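Local coordinates for rhamnogalacturonan endolyase YesW (PDB 2ZUX), which cleaves the rhamnogalacturonan backbone of plant cell-wall pectin by endo-acting elimination, needing calcium or manganese for activity, at residues I166-G169 / K170-A174; E340-G344 / S345-D349; P249-G252 / N253-D256. All blocks are in the same frame, centred on the assembly; numbering follows the deposited sequence.

Interaction 1: residues I166-G169 / K170-A174. With RAM (alpha-L-rhamnopyranose), chain O.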
# COMPACT_ATOMS: atom_id res chain seq x y z
N ILE A 166 -13.88 -13.90 -4.69
CA ILE A 166 -13.36 -14.34 -5.98
C ILE A 166 -12.38 -15.48 -5.71
O ILE A 166 -11.53 -15.37 -4.83
CB ILE A 166 -12.63 -13.19 -6.71
CG1 ILE A 166 -13.64 -12.12 -7.14
CG2 ILE A 166 -11.80 -13.69 -7.92
CD1 ILE A 166 -13.01 -10.86 -7.69
N ASN A 167 -12.52 -16.57 -6.45
CA ASN A 167 -11.59 -17.68 -6.36
C ASN A 167 -10.75 -17.70 -7.63
O ASN A 167 -11.27 -17.98 -8.71
CB ASN A 167 -12.34 -19.01 -6.18
CG ASN A 167 -11.39 -20.18 -6.01
OD1 ASN A 167 -10.26 -20.15 -6.48
ND2 ASN A 167 -11.84 -21.22 -5.32
N LEU A 168 -9.46 -17.40 -7.52
CA LEU A 168 -8.64 -17.27 -8.72
C LEU A 168 -8.42 -18.61 -9.44
O LEU A 168 -8.12 -18.63 -10.63
CB LEU A 168 -7.32 -16.56 -8.42
CG LEU A 168 -7.51 -15.05 -8.22
CD1 LEU A 168 -6.34 -14.46 -7.48
CD2 LEU A 168 -7.69 -14.33 -9.55
N GLY A 169 -8.58 -19.71 -8.70
CA GLY A 169 -8.65 -21.04 -9.29
C GLY A 169 -7.30 -21.69 -9.50
O GLY A 169 -6.24 -21.12 -9.20
N LYS A 170 -7.33 -22.91 -10.04
CA LYS A 170 -6.14 -23.76 -10.13
C LYS A 170 -5.04 -23.22 -11.04
O LYS A 170 -3.89 -23.67 -10.94
CB LYS A 170 -6.53 -25.17 -10.58
CG LYS A 170 -7.09 -25.22 -12.00
CD LYS A 170 -7.41 -26.64 -12.46
CE LYS A 170 -8.46 -27.31 -11.59
NZ LYS A 170 -9.79 -26.66 -11.71
N ASN A 171 -5.37 -22.29 -11.93
CA ASN A 171 -4.39 -21.79 -12.89
C ASN A 171 -3.69 -20.50 -12.44
O ASN A 171 -2.96 -19.90 -13.22
CB ASN A 171 -4.98 -21.67 -14.29
CG ASN A 171 -5.43 -23.00 -14.83
OD1 ASN A 171 -6.58 -23.15 -15.27
ND2 ASN A 171 -4.55 -24.00 -14.78
N ILE A 172 -3.91 -20.12 -11.19
CA ILE A 172 -3.18 -19.01 -10.58
C ILE A 172 -2.48 -19.54 -9.34
O ILE A 172 -3.14 -19.85 -8.33
CB ILE A 172 -4.12 -17.82 -10.23
CG1 ILE A 172 -4.73 -17.18 -11.49
CG2 ILE A 172 -3.38 -16.78 -9.38
CD1 ILE A 172 -3.73 -16.54 -12.47
N ARG A 173 -1.16 -19.65 -9.40
CA ARG A 173 -0.38 -20.18 -8.28
C ARG A 173 -0.39 -19.20 -7.10
O ARG A 173 -0.41 -17.99 -7.30
CB ARG A 173 1.05 -20.45 -8.73
CG ARG A 173 1.79 -21.46 -7.87
CD ARG A 173 3.23 -21.56 -8.30
NE ARG A 173 3.84 -22.79 -7.78
CZ ARG A 173 5.10 -22.89 -7.38
NH1 ARG A 173 5.93 -21.85 -7.43
NH2 ARG A 173 5.53 -24.06 -6.92
N ALA A 174 -0.41 -19.73 -5.88
CA ALA A 174 -0.33 -18.91 -4.67
C ALA A 174 1.11 -18.62 -4.26
O ALA A 174 1.95 -19.52 -4.23
CB ALA A 174 -1.04 -19.60 -3.52
C1 RAM O . -9.08 -26.14 -6.73
C2 RAM O . -9.73 -27.39 -7.32
C3 RAM O . -8.65 -28.36 -7.80
C4 RAM O . -7.60 -28.61 -6.72
C5 RAM O . -7.03 -27.28 -6.20
C6 RAM O . -6.04 -27.48 -5.06
O1 RAM O . -8.51 -25.36 -7.76
O2 RAM O . -10.52 -28.01 -6.33
O3 RAM O . -9.24 -29.58 -8.19
O4 RAM O . -6.58 -29.45 -7.23
O5 RAM O . -8.10 -26.47 -5.75
O HOH W 1 -7.59 -20.59 -12.48
O HOH W 2 -5.62 -19.34 -7.24
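The carbonyl plane of G169 receives I172 from above: I172 N lies 46° out of it, 3.2 Å from G169 O, so the bond, though nearly straight at the hydrogen, meets the face rather than a lone pair. The same oxygen accepts a hydrogen from a water that also donates to I172 O. N167 OD1 takes a weak bond from G169 N, while ND2 donates to D150. The bond from I172 closes a type I beta turn running from G169 to I172, just beyond the outermost strand 162-167 of a propeller blade. Glycine suits its first position, because phi is positive (86°). A second water, accepting from N171 N, donates to L168 O. Across the turn, L168 CB packs 3.9 Å from I172 CB, both apolar chains turning into the protein and also touching T179. K170 faces the sugar instead. The backbone sets its CB 3.5 Å from rhamnose O1; CG then stands between backbone N and carbonyl carbon (chi1 65°), and bends at the last two torsions bring CE within 3.9 Å of rhamnose C3, in keeping with the place of K170 in two rhamnose pockets.

Interaction 2: residues E340-G344 / S345-D349. With CA (calcium ion), chain K; CA (calcium ion), chain L.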
# COMPACT_ATOMS: atom_id res chain seq x y z
N GLU A 340 5.37 9.04 -12.82
CA GLU A 340 6.40 8.14 -13.28
C GLU A 340 6.45 6.92 -12.37
O GLU A 340 5.83 6.90 -11.28
CB GLU A 340 7.74 8.87 -13.30
CG GLU A 340 7.88 9.90 -14.45
CD GLU A 340 7.10 11.20 -14.21
OE1 GLU A 340 7.14 11.74 -13.08
OE2 GLU A 340 6.44 11.70 -15.16
N ILE A 341 7.17 5.90 -12.81
CA ILE A 341 7.26 4.63 -12.09
C ILE A 341 8.70 4.42 -11.64
O ILE A 341 9.62 4.42 -12.46
CB ILE A 341 6.82 3.46 -12.99
CG1 ILE A 341 5.38 3.66 -13.49
CG2 ILE A 341 6.96 2.12 -12.26
CD1 ILE A 341 5.07 2.96 -14.81
N ILE A 342 8.89 4.26 -10.33
CA ILE A 342 10.20 3.93 -9.77
C ILE A 342 10.25 2.42 -9.65
O ILE A 342 9.61 1.82 -8.77
CB ILE A 342 10.44 4.62 -8.40
CG1 ILE A 342 10.32 6.15 -8.51
CG2 ILE A 342 11.80 4.23 -7.83
CD1 ILE A 342 11.24 6.79 -9.55
N PHE A 343 10.99 1.79 -10.56
CA PHE A 343 11.01 0.34 -10.68
C PHE A 343 12.38 -0.14 -10.19
O PHE A 343 13.27 -0.48 -10.97
CB PHE A 343 10.78 -0.04 -12.15
CG PHE A 343 10.42 -1.49 -12.37
CD1 PHE A 343 9.10 -1.92 -12.26
CD2 PHE A 343 11.40 -2.41 -12.71
CE1 PHE A 343 8.77 -3.26 -12.47
CE2 PHE A 343 11.07 -3.74 -12.93
CZ PHE A 343 9.75 -4.17 -12.80
N GLY A 344 12.56 -0.15 -8.87
CA GLY A 344 13.84 -0.52 -8.29
C GLY A 344 14.91 0.47 -8.69
O GLY A 344 14.82 1.65 -8.36
N SER A 345 15.93 -0.02 -9.40
CA SER A 345 17.07 0.80 -9.80
C SER A 345 16.84 1.57 -11.09
O SER A 345 17.72 2.31 -11.55
CB SER A 345 18.31 -0.08 -9.93
OG SER A 345 18.67 -0.60 -8.66
N MET A 346 15.68 1.40 -11.70
CA MET A 346 15.36 2.14 -12.92
C MET A 346 14.06 2.93 -12.75
O MET A 346 13.34 2.76 -11.77
CB MET A 346 15.28 1.19 -14.12
CG MET A 346 14.03 0.35 -14.14
SD MET A 346 14.13 -0.95 -15.37
CE MET A 346 12.44 -1.00 -15.99
N ALA A 347 13.78 3.80 -13.72
CA ALA A 347 12.55 4.57 -13.70
C ALA A 347 11.99 4.62 -15.10
O ALA A 347 12.75 4.61 -16.09
CB ALA A 347 12.79 5.96 -13.18
N VAL A 348 10.66 4.65 -15.17
CA VAL A 348 9.92 4.64 -16.43
C VAL A 348 9.02 5.87 -16.44
O VAL A 348 8.34 6.16 -15.46
CB VAL A 348 9.08 3.35 -16.56
CG1 VAL A 348 8.28 3.33 -17.88
CG2 VAL A 348 9.98 2.13 -16.46
N ASP A 349 9.04 6.58 -17.57
CA ASP A 349 8.27 7.82 -17.73
C ASP A 349 6.78 7.53 -17.91
O ASP A 349 6.38 6.39 -18.14
CB ASP A 349 8.83 8.60 -18.92
CG ASP A 349 8.68 10.10 -18.78
OD1 ASP A 349 8.06 10.59 -17.81
OD2 ASP A 349 9.21 10.80 -19.66
CA CA K . 7.05 12.64 -17.23
CA CA L . 5.89 13.54 -13.97
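E340 CB lies 3.5 Å from V348 O on the neighbouring strand, and the chain then runs on beside D349, pointing the same way. Its CG passes 3.4 Å from D349 OD1, and a bend at chi2 (76°) carries the carboxylate between two calcium ions. OE1 binds the calcium of chain L at 2.4 Å and also accepts a hydrogen bond from V333 N. OE2 binds that same ion at 2.3 Å and bridges to the calcium of chain K at 2.4 Å, where D349 OD1 is a further ligand. The calcium ions probably offset the repulsion of two carboxylates, 57° apart in plane, whose oxygens E340 OE2 and D349 OD1 are 3.3 Å apart. D332, D334, D336 and K338 complete the first site in a DxDxDG loop of the EF-hand-like kind, and D334, D336 and H350 the second. E340 opens a beta hairpin, the two inner strands of a four-stranded propeller blade, in which I341 with V348 and F343 with M346 are antiparallel hydrogen-bonded pairs. G344 takes the positive phi of the connecting type II' turn. On the face with I341 and V348, M346 CE packs 3.7 Å from F343 CD2, and M346 SD makes an oblique Met-aromatic contact, 5.2 Å from the F343 ring centroid. With an alanine in place of M346, the F343 ring would probably lose its sulfur and methyl neighbours, and a gap would be likely towards L294 and F320. On the other face, I342 CD1 meets A347 CB, and Y356 touches both residues.

Interaction 3: residues P249-G252 / N253-D256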
# COMPACT_ATOMS: atom_id res chain seq x y z
N PRO A 249 2.15 -7.95 -19.68
CA PRO A 249 3.09 -8.72 -20.54
C PRO A 249 2.79 -10.21 -20.69
O PRO A 249 2.65 -10.93 -19.70
CB PRO A 249 4.44 -8.52 -19.84
CG PRO A 249 4.26 -7.28 -19.01
CD PRO A 249 2.84 -7.35 -18.53
N ALA A 250 2.71 -10.65 -21.94
CA ALA A 250 2.44 -12.05 -22.26
C ALA A 250 3.64 -12.91 -21.89
O ALA A 250 4.78 -12.44 -21.83
CB ALA A 250 2.10 -12.20 -23.73
N ARG A 251 3.39 -14.18 -21.64
CA ARG A 251 4.44 -15.10 -21.20
C ARG A 251 5.53 -15.31 -22.25
O ARG A 251 6.72 -15.30 -21.94
CB ARG A 251 3.83 -16.45 -20.79
CG ARG A 251 4.82 -17.40 -20.16
CD ARG A 251 4.21 -18.77 -19.99
NE ARG A 251 3.14 -18.79 -18.99
CZ ARG A 251 1.85 -19.03 -19.24
NH1 ARG A 251 1.42 -19.29 -20.47
NH2 ARG A 251 0.99 -19.03 -18.24
N GLY A 252 5.13 -15.53 -23.50
CA GLY A 252 6.07 -16.01 -24.51
C GLY A 252 6.66 -17.33 -24.04
O GLY A 252 5.95 -18.19 -23.52
N ASN A 253 7.98 -17.48 -24.20
CA ASN A 253 8.68 -18.66 -23.70
C ASN A 253 9.16 -18.41 -22.28
O ASN A 253 9.72 -17.36 -21.99
CB ASN A 253 9.90 -18.99 -24.57
CG ASN A 253 9.58 -19.02 -26.04
OD1 ASN A 253 10.11 -18.23 -26.82
ND2 ASN A 253 8.71 -19.94 -26.44
N VAL A 254 8.96 -19.39 -21.41
CA VAL A 254 9.46 -19.29 -20.04
C VAL A 254 10.93 -18.87 -20.03
O VAL A 254 11.33 -17.98 -19.27
CB VAL A 254 9.25 -20.63 -19.27
CG1 VAL A 254 10.05 -20.66 -17.98
CG2 VAL A 254 7.76 -20.87 -19.00
N SER A 255 11.74 -19.48 -20.91
CA SER A 255 13.17 -19.21 -20.95
C SER A 255 13.54 -17.79 -21.37
O SER A 255 14.67 -17.36 -21.12
CB SER A 255 13.88 -20.23 -21.85
OG SER A 255 13.40 -20.12 -23.17
N ASP A 256 12.61 -17.06 -21.99
CA ASP A 256 12.82 -15.65 -22.36
C ASP A 256 13.20 -14.81 -21.15
O ASP A 256 13.85 -13.77 -21.27
CB ASP A 256 11.56 -15.03 -22.97
CG ASP A 256 11.15 -15.64 -24.31
OD1 ASP A 256 11.95 -16.37 -24.93
OD2 ASP A 256 10.01 -15.36 -24.74
O HOH W 3 8.59 -13.47 -23.45
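The R251 side chain leaves its backbone extended, with CG opposite the backbone N (chi1 -173°), and its first two torsions carry CD to 4.2 Å from V254 CG2; the chain then bends at chi3 to take the guanidinium elsewhere. D256 does the reverse: its CG stands beside its own backbone N (chi1 -66°), which swings the carboxylate back over the start of the turn, where D256 OD2 comes 3.9 Å from G252 C. There OD2 accepts a hydrogen bond of 3.0 Å from N253 N. The donor lies 65° out of the carboxylate plane, so the oxygen is met from above. The same OD2 also takes a hydrogen from a water at 2.7 Å, and this water donates in turn to R251 O, linking the two sides of G252. Glycine fits between them: phi is positive, and a CB would collide with N253 N and with D256 OD2. The backbone repeats the closure, since D256 N donates to N253 O at 2.9 Å where a 3-10 segment begins at V254. An aspartate suits this third place after N253, being short enough to reach back to the amide three residues earlier. All this belongs to the long connection between strands 241-246 and 268-273, which are edge strands of successive propeller blades. R251 fastens that connection from its far end, with NH1 bonded to G227 O and NH2 in a salt bridge with E229, which probably offsets its charge, while R251 and V254 both touch V265. W257 NE1 adds a further hydrogen bond to R251 O.

Overall arrangement
All three contacts are local turns within the propeller region, but they differ in depth. Interaction 2 is buried and lies within one blade, where regular strand pairing and apolar packing end at two calcium sites that may be structural. Interaction 1, also buried, leaves the edge strand of another blade; its turn is closed by a backbone bond, with waters alongside, and K170 turns towards bound sugar. Interaction 3 is a surface contact in a link between blades, held by an aspartate and a water, with no bound group of its own. Interactions 1 and 3 lie on the same side of the chain's centre, their nearest atoms about 6 Å apart, whereas interactions 1 and 2 stay about 18 Å apart at their nearest atoms.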